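Local coordinates for protein peptidoglycan DD-endopeptidase ShyB (Vibrio cholerae, PDB 2GU1) that is a zinc-dependent periplasmic DD-endopeptidase that hydrolyses the peptide cross-links of cell-wall peptidoglycan, probably to allow new glycan strands to be inserted, at residues V179-F182 and R188-D191; N127-M132 and I136-S141; G109-S114 and I170-A175. All blocks are in the same frame, centred on the assembly; numbering follows the deposited sequence.

All three contacts lie within the Csd3 second-domain region, away from the catalytic zinc. Contact 3 is the buried one: a single pair of aromatic rings joining helix 111-117 to strand 160-173. Contact 2, its centre about 9 Å from that of contact 3, is partly buried and packs helix 122-132 against the loop that follows it. Its inner side chains touch both other contacts, Phe138 meeting Phe111 and Met132 meeting Ala181. Contact 1, also partly buried, pairs the last two strands of the sheet to which contact 3 belongs. The chemistry shifts accordingly, from backbone hydrogen bonds at the sheet edge, through mixed packing, to purely apolar contact between helix and sheet.

Contact 1: V179-F182 and R188-D191; sequences VSAF and RFYD
Phe182 and Tyr190 form the hydrogen-bonded pair of an antiparallel beta hairpin, strands 179-183 and 189-191, at the edge of a five-stranded sheet. Two backbone bonds hold them: Phe182 N gives to Tyr190 O over 2.9 Å, and Tyr190 N returns a bond to Phe182 O, also 2.9 Å. Each carbonyl oxygen also takes a CA-H...O contact, Tyr190 O from Ala181 CA and Phe182 O from Phe189 CA, both at 3.2 Å.

Phe189 has CG anti to its carbonyl carbon (chi1 -81°), which sets the ring beside the 181-182 backbone. Ala181 C lies at the ring edge, near its plane, and Phe189 CD2 is 3.9 Å from Ala181 CB. The same CD2 approaches Phe182 C obliquely, at 3.5 Å. Helix 122-132 packs here too, Met132 against Ala181 and Val131 against Phe189.

The Phe182 and Tyr190 side chains leave from the same face of the sheet, but the Tyr190 ring runs on away from the partner strand. Its OH is hydrogen-bonded to Asp186, which also forms a salt bridge with Arg188 NE. Arg188 NH2 donates a bent bond (131° at the hydrogen) to Tyr190 OH over 2.9 Å, the oxygen lying 34° out of the guanidinium plane.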
# COMPACT_ATOMS: atom_id res chain seq x y z
N VAL A 179 -7.79 -4.16 -28.84
CA VAL A 179 -7.46 -4.81 -27.58
C VAL A 179 -8.18 -4.12 -26.42
O VAL A 179 -8.28 -2.90 -26.39
CB VAL A 179 -5.94 -4.76 -27.30
CG1 VAL A 179 -5.61 -5.63 -26.11
CG2 VAL A 179 -5.17 -5.20 -28.53
N SER A 180 -8.67 -4.90 -25.47
CA SER A 180 -9.35 -4.32 -24.32
C SER A 180 -9.20 -5.20 -23.07
O SER A 180 -9.17 -6.43 -23.16
CB SER A 180 -10.84 -4.11 -24.63
OG SER A 180 -11.50 -5.34 -24.86
N ALA A 181 -9.08 -4.55 -21.92
CA ALA A 181 -8.92 -5.26 -20.65
C ALA A 181 -9.83 -4.62 -19.61
O ALA A 181 -10.08 -3.41 -19.64
CB ALA A 181 -7.47 -5.20 -20.20
N PHE A 182 -10.30 -5.44 -18.67
CA PHE A 182 -11.21 -4.97 -17.63
C PHE A 182 -10.76 -5.47 -16.26
O PHE A 182 -10.30 -6.60 -16.13
CB PHE A 182 -12.62 -5.50 -17.90
CG PHE A 182 -13.13 -5.18 -19.28
CD1 PHE A 182 -13.71 -3.94 -19.55
CD2 PHE A 182 -13.04 -6.12 -20.30
CE1 PHE A 182 -14.18 -3.64 -20.83
CE2 PHE A 182 -13.51 -5.83 -21.57
CZ PHE A 182 -14.08 -4.59 -21.84
N ARG A 188 -7.45 -8.09 -10.70
CA ARG A 188 -6.56 -8.22 -11.85
C ARG A 188 -7.32 -7.90 -13.13
O ARG A 188 -8.55 -8.04 -13.16
CB ARG A 188 -6.00 -9.65 -11.96
CG ARG A 188 -5.07 -10.05 -10.83
CD ARG A 188 -4.40 -11.38 -11.14
NE ARG A 188 -5.36 -12.47 -11.31
CZ ARG A 188 -5.04 -13.67 -11.80
NH1 ARG A 188 -3.79 -13.92 -12.17
NH2 ARG A 188 -5.96 -14.62 -11.92
N PHE A 189 -6.60 -7.48 -14.17
CA PHE A 189 -7.21 -7.17 -15.46
C PHE A 189 -7.26 -8.41 -16.35
O PHE A 189 -6.28 -9.15 -16.43
CB PHE A 189 -6.41 -6.11 -16.22
CG PHE A 189 -6.69 -4.71 -15.79
CD1 PHE A 189 -6.06 -4.16 -14.68
CD2 PHE A 189 -7.61 -3.93 -16.49
CE1 PHE A 189 -6.33 -2.85 -14.27
CE2 PHE A 189 -7.90 -2.62 -16.09
CZ PHE A 189 -7.25 -2.08 -14.98
N TYR A 190 -8.39 -8.61 -17.02
CA TYR A 190 -8.60 -9.74 -17.93
C TYR A 190 -9.01 -9.22 -19.30
O TYR A 190 -9.57 -8.13 -19.40
CB TYR A 190 -9.74 -10.64 -17.42
CG TYR A 190 -9.40 -11.43 -16.17
CD1 TYR A 190 -9.22 -12.81 -16.23
CD2 TYR A 190 -9.29 -10.80 -14.93
CE1 TYR A 190 -8.93 -13.55 -15.09
CE2 TYR A 190 -9.01 -11.53 -13.77
CZ TYR A 190 -8.83 -12.91 -13.86
OH TYR A 190 -8.55 -13.63 -12.73
N ASP A 191 -8.73 -9.99 -20.36
CA ASP A 191 -9.16 -9.57 -21.68
C ASP A 191 -10.59 -10.08 -21.84
O ASP A 191 -11.12 -10.72 -20.93
CB ASP A 191 -8.25 -10.10 -22.80
CG ASP A 191 -8.14 -11.61 -22.83
OD1 ASP A 191 -9.10 -12.32 -22.46
OD2 ASP A 191 -7.08 -12.10 -23.27

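Contact 2: N127-M132 and I136-S141; sequences NITQVM and IDFSRS
Met132, in the last turn of helix 122-132, meets both Ile136 and Phe138 of the loop that turns back along the helix. Its CB sits at the edge of the Phe138 ring, near the ring plane and 3.9 Å from CZ. The rest of the side chain takes another course. Bent at both chi2 (-60°) and chi3 (-81°), it curls so that CE comes within 4.1 Å of Ile136 CD1. The backbone joins in through Ile136 N, which donates to Met132 O over 2.8 Å.

Phe138 reaches back to the helix with its ring held on both faces. Thr129 CG2 stands over the centre of one, 4.0 Å from the ring centroid and 9° off the normal, a clear CH-pi contact. Over the centre of the opposite face lies Ile136 CG2, 3.8 Å above the plane, from the ring's own segment. The ring also meets the helix backbone, with Phe138 CE1 3.9 Å from Thr129 CA. The Thr129 methyl is turned to the ring while OG1 bonds back to the helix carbonyls of Ala126 and Val125.

Met132 also touches Ile170 and Val179, which places this corner against the sheet.

The chemistry is thus divided: one backbone bond joins the loop to Met132, while methyl groups on both faces and a methylene at the edge should limit how far the Phe138 ring can shift or tilt.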
# COMPACT_ATOMS: atom_id res chain seq x y z
N ASN A 127 0.59 2.33 -15.12
CA ASN A 127 -0.30 1.20 -14.83
C ASN A 127 -0.83 0.63 -16.14
O ASN A 127 -0.85 -0.59 -16.34
CB ASN A 127 -1.46 1.67 -13.94
CG ASN A 127 -2.38 0.53 -13.51
OD1 ASN A 127 -2.00 -0.65 -13.55
ND2 ASN A 127 -3.60 0.87 -13.08
N ILE A 128 -1.25 1.51 -17.04
CA ILE A 128 -1.78 1.09 -18.34
C ILE A 128 -0.74 0.32 -19.17
O ILE A 128 -1.02 -0.77 -19.67
CB ILE A 128 -2.29 2.30 -19.15
CG1 ILE A 128 -3.52 2.90 -18.45
CG2 ILE A 128 -2.65 1.87 -20.57
CD1 ILE A 128 -4.03 4.19 -19.08
N THR A 129 0.45 0.89 -19.33
CA THR A 129 1.48 0.22 -20.12
C THR A 129 1.88 -1.10 -19.48
O THR A 129 2.19 -2.06 -20.18
CB THR A 129 2.73 1.12 -20.31
OG1 THR A 129 3.21 1.58 -19.04
CG2 THR A 129 2.39 2.33 -21.18
N GLN A 130 1.85 -1.16 -18.15
CA GLN A 130 2.19 -2.37 -17.42
C GLN A 130 1.18 -3.47 -17.73
O GLN A 130 1.54 -4.57 -18.13
CB GLN A 130 2.19 -2.10 -15.91
CG GLN A 130 2.29 -3.34 -15.04
CD GLN A 130 1.81 -3.10 -13.61
OE1 GLN A 130 0.65 -2.72 -13.39
NE2 GLN A 130 2.69 -3.32 -12.64
N VAL A 131 -0.10 -3.17 -17.54
CA VAL A 131 -1.18 -4.12 -17.80
C VAL A 131 -1.21 -4.63 -19.23
O VAL A 131 -1.37 -5.83 -19.47
CB VAL A 131 -2.56 -3.49 -17.47
CG1 VAL A 131 -3.69 -4.37 -18.01
CG2 VAL A 131 -2.71 -3.30 -15.97
N MET A 132 -1.06 -3.73 -20.19
CA MET A 132 -1.13 -4.10 -21.61
C MET A 132 0.18 -4.51 -22.29
O MET A 132 0.18 -4.78 -23.49
CB MET A 132 -1.73 -2.93 -22.41
CG MET A 132 -3.08 -2.42 -21.89
SD MET A 132 -4.33 -3.70 -21.90
CE MET A 132 -4.82 -3.69 -23.58
N ILE A 136 0.13 -5.40 -26.19
CA ILE A 136 0.51 -4.27 -27.03
C ILE A 136 2.00 -3.92 -26.95
O ILE A 136 2.58 -3.83 -25.87
CB ILE A 136 -0.28 -2.99 -26.66
CG1 ILE A 136 -1.78 -3.22 -26.87
CG2 ILE A 136 0.19 -1.82 -27.51
CD1 ILE A 136 -2.63 -2.01 -26.57
N ASP A 137 2.61 -3.72 -28.12
CA ASP A 137 4.01 -3.33 -28.22
C ASP A 137 3.95 -1.82 -28.40
O ASP A 137 3.73 -1.34 -29.51
CB ASP A 137 4.67 -3.98 -29.44
CG ASP A 137 6.17 -3.69 -29.54
OD1 ASP A 137 6.56 -2.50 -29.44
OD2 ASP A 137 6.95 -4.65 -29.72
N PHE A 138 4.14 -1.08 -27.31
CA PHE A 138 4.08 0.38 -27.37
C PHE A 138 5.21 1.01 -28.16
O PHE A 138 5.50 2.20 -28.01
CB PHE A 138 4.03 0.96 -25.95
CG PHE A 138 2.77 0.63 -25.20
CD1 PHE A 138 2.63 -0.59 -24.54
CD2 PHE A 138 1.69 1.51 -25.21
CE1 PHE A 138 1.43 -0.92 -23.90
CE2 PHE A 138 0.48 1.18 -24.58
CZ PHE A 138 0.36 -0.03 -23.92
N SER A 139 5.84 0.22 -29.02
CA SER A 139 6.93 0.69 -29.85
C SER A 139 6.60 0.49 -31.33
O SER A 139 6.99 1.29 -32.18
CB SER A 139 8.21 -0.08 -29.51
OG SER A 139 8.38 -0.16 -28.11
N ARG A 140 5.88 -0.58 -31.63
CA ARG A 140 5.53 -0.91 -33.01
C ARG A 140 4.09 -0.56 -33.42
O ARG A 140 3.85 -0.13 -34.55
CB ARG A 140 5.79 -2.39 -33.26
N SER A 141 3.15 -0.75 -32.50
CA SER A 141 1.74 -0.47 -32.77
C SER A 141 1.43 1.01 -32.66
O SER A 141 0.95 1.50 -31.63
CB SER A 141 0.88 -1.25 -31.78
OG SER A 141 1.45 -2.53 -31.54

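Contact 3: G109-S114 and I170-A175; sequences GSFSVS and ISFKLA
One face of the Phe111 ring receives the edge of Phe172, whose CZ stands 3.6 Å above the Phe111 plane and offset toward the rim. The pair is edge-to-face (T-shaped), with centroids 5.1 Å apart and the planes inclined at 61°. Both CE2 and CZ of Phe172 make the approach: CZ is 3.6 Å from Phe111 CE1, and CE2 is 3.7 Å from Phe111 CD1. The contact therefore falls on the CD1-CE1 side of the Phe111 ring. Phe138 CE2 lies over the same face as Phe172 but toward the other side, 3.6 Å from Phe111 CD2, and Ile128 CG2 of helix 122-132 comes to Phe111 CZ obliquely from that face, at 3.5 Å. Ile136 CD1 lies over one face of the Phe172 ring, 3.5 Å from its CD1. Phe148, on strand 147-157, makes a further edge-to-face pair with Phe111.

This is helix-on-sheet packing in the Csd3 second-domain region. Helices 111-117 and 122-132 lie against an antiparallel sheet in which strand 160-173 is the middle one of five.

The two backbones stay well apart, with Phe111 CA 10.2 Å from Phe172 CA, and the rings alone span the distance between them. Phe111 begins helix 111-117, directly after Ser110 at the N-cap position. Its CG is anti to the backbone N (chi1 168°), which carries the ring off the helix toward the strand. Phe172 projects from strand 160-173 to meet it, the two side chains crossing at about a right angle, so that Phe172 presents its outer atoms CE2 and CZ rather than a face to Phe111.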
# COMPACT_ATOMS: atom_id res chain seq x y z
N GLY A 109 0.70 11.77 -31.05
CA GLY A 109 1.86 12.01 -30.23
C GLY A 109 2.00 10.53 -29.97
O GLY A 109 1.41 9.75 -30.73
N SER A 110 2.74 10.10 -28.97
CA SER A 110 2.81 8.67 -28.70
C SER A 110 1.70 8.44 -27.68
O SER A 110 1.13 9.41 -27.17
CB SER A 110 4.16 8.31 -28.11
OG SER A 110 4.41 9.09 -26.95
N PHE A 111 1.39 7.19 -27.37
CA PHE A 111 0.34 6.93 -26.39
C PHE A 111 0.57 7.71 -25.10
O PHE A 111 -0.34 8.38 -24.61
CB PHE A 111 0.25 5.44 -26.05
CG PHE A 111 -0.61 5.16 -24.84
CD1 PHE A 111 -1.97 5.46 -24.85
CD2 PHE A 111 -0.04 4.65 -23.67
CE1 PHE A 111 -2.76 5.26 -23.71
CE2 PHE A 111 -0.82 4.45 -22.53
CZ PHE A 111 -2.18 4.76 -22.55
N SER A 112 1.78 7.63 -24.56
CA SER A 112 2.10 8.32 -23.31
C SER A 112 1.82 9.82 -23.35
O SER A 112 1.20 10.36 -22.44
CB SER A 112 3.56 8.08 -22.93
OG SER A 112 3.77 6.72 -22.60
N VAL A 113 2.28 10.47 -24.41
CA VAL A 113 2.09 11.91 -24.57
C VAL A 113 0.62 12.26 -24.70
O VAL A 113 0.12 13.16 -24.02
CB VAL A 113 2.84 12.43 -25.82
CG1 VAL A 113 2.57 13.91 -26.01
CG2 VAL A 113 4.33 12.17 -25.68
N SER A 114 -0.07 11.55 -25.58
CA SER A 114 -1.49 11.76 -25.82
C SER A 114 -2.32 11.47 -24.57
O SER A 114 -3.33 12.14 -24.32
CB SER A 114 -1.96 10.88 -26.98
OG SER A 114 -3.34 11.08 -27.24
N ILE A 170 -9.68 -0.61 -19.99
CA ILE A 170 -8.68 -0.09 -20.92
C ILE A 170 -9.00 -0.67 -22.29
O ILE A 170 -9.12 -1.89 -22.43
CB ILE A 170 -7.26 -0.54 -20.50
CG1 ILE A 170 -6.92 0.01 -19.11
CG2 ILE A 170 -6.24 -0.11 -21.53
CD1 ILE A 170 -5.60 -0.49 -18.55
N SER A 171 -9.16 0.18 -23.30
CA SER A 171 -9.44 -0.34 -24.63
C SER A 171 -8.73 0.48 -25.69
O SER A 171 -8.74 1.70 -25.66
CB SER A 171 -10.95 -0.33 -24.90
OG SER A 171 -11.40 0.97 -25.21
N PHE A 172 -8.10 -0.22 -26.63
CA PHE A 172 -7.39 0.43 -27.72
C PHE A 172 -8.03 0.08 -29.06
O PHE A 172 -8.28 -1.08 -29.36
CB PHE A 172 -5.91 -0.00 -27.75
CG PHE A 172 -5.06 0.63 -26.68
CD1 PHE A 172 -5.06 0.15 -25.38
CD2 PHE A 172 -4.26 1.73 -26.98
CE1 PHE A 172 -4.27 0.75 -24.39
CE2 PHE A 172 -3.46 2.33 -26.01
CZ PHE A 172 -3.47 1.84 -24.71
N LYS A 173 -8.31 1.11 -29.85
CA LYS A 173 -8.89 0.91 -31.17
C LYS A 173 -7.68 0.92 -32.10
O LYS A 173 -7.21 1.98 -32.52
CB LYS A 173 -9.84 2.06 -31.51
CG LYS A 173 -10.68 2.58 -30.33
CD LYS A 173 -11.38 1.47 -29.54
CE LYS A 173 -12.42 0.72 -30.38
NZ LYS A 173 -11.81 -0.06 -31.50
N LEU A 174 -7.15 -0.26 -32.39
CA LEU A 174 -5.97 -0.40 -33.24
C LEU A 174 -6.27 -0.87 -34.65
O LEU A 174 -7.21 -1.64 -34.88
CB LEU A 174 -4.98 -1.38 -32.60
CG LEU A 174 -4.02 -0.91 -31.51
CD1 LEU A 174 -4.62 0.22 -30.70
CD2 LEU A 174 -3.67 -2.10 -30.62
N ALA A 175 -5.46 -0.42 -35.60
CA ALA A 175 -5.61 -0.82 -36.98
C ALA A 175 -5.14 -2.27 -37.08
O ALA A 175 -5.66 -3.05 -37.87
CB ALA A 175 -4.77 0.07 -37.88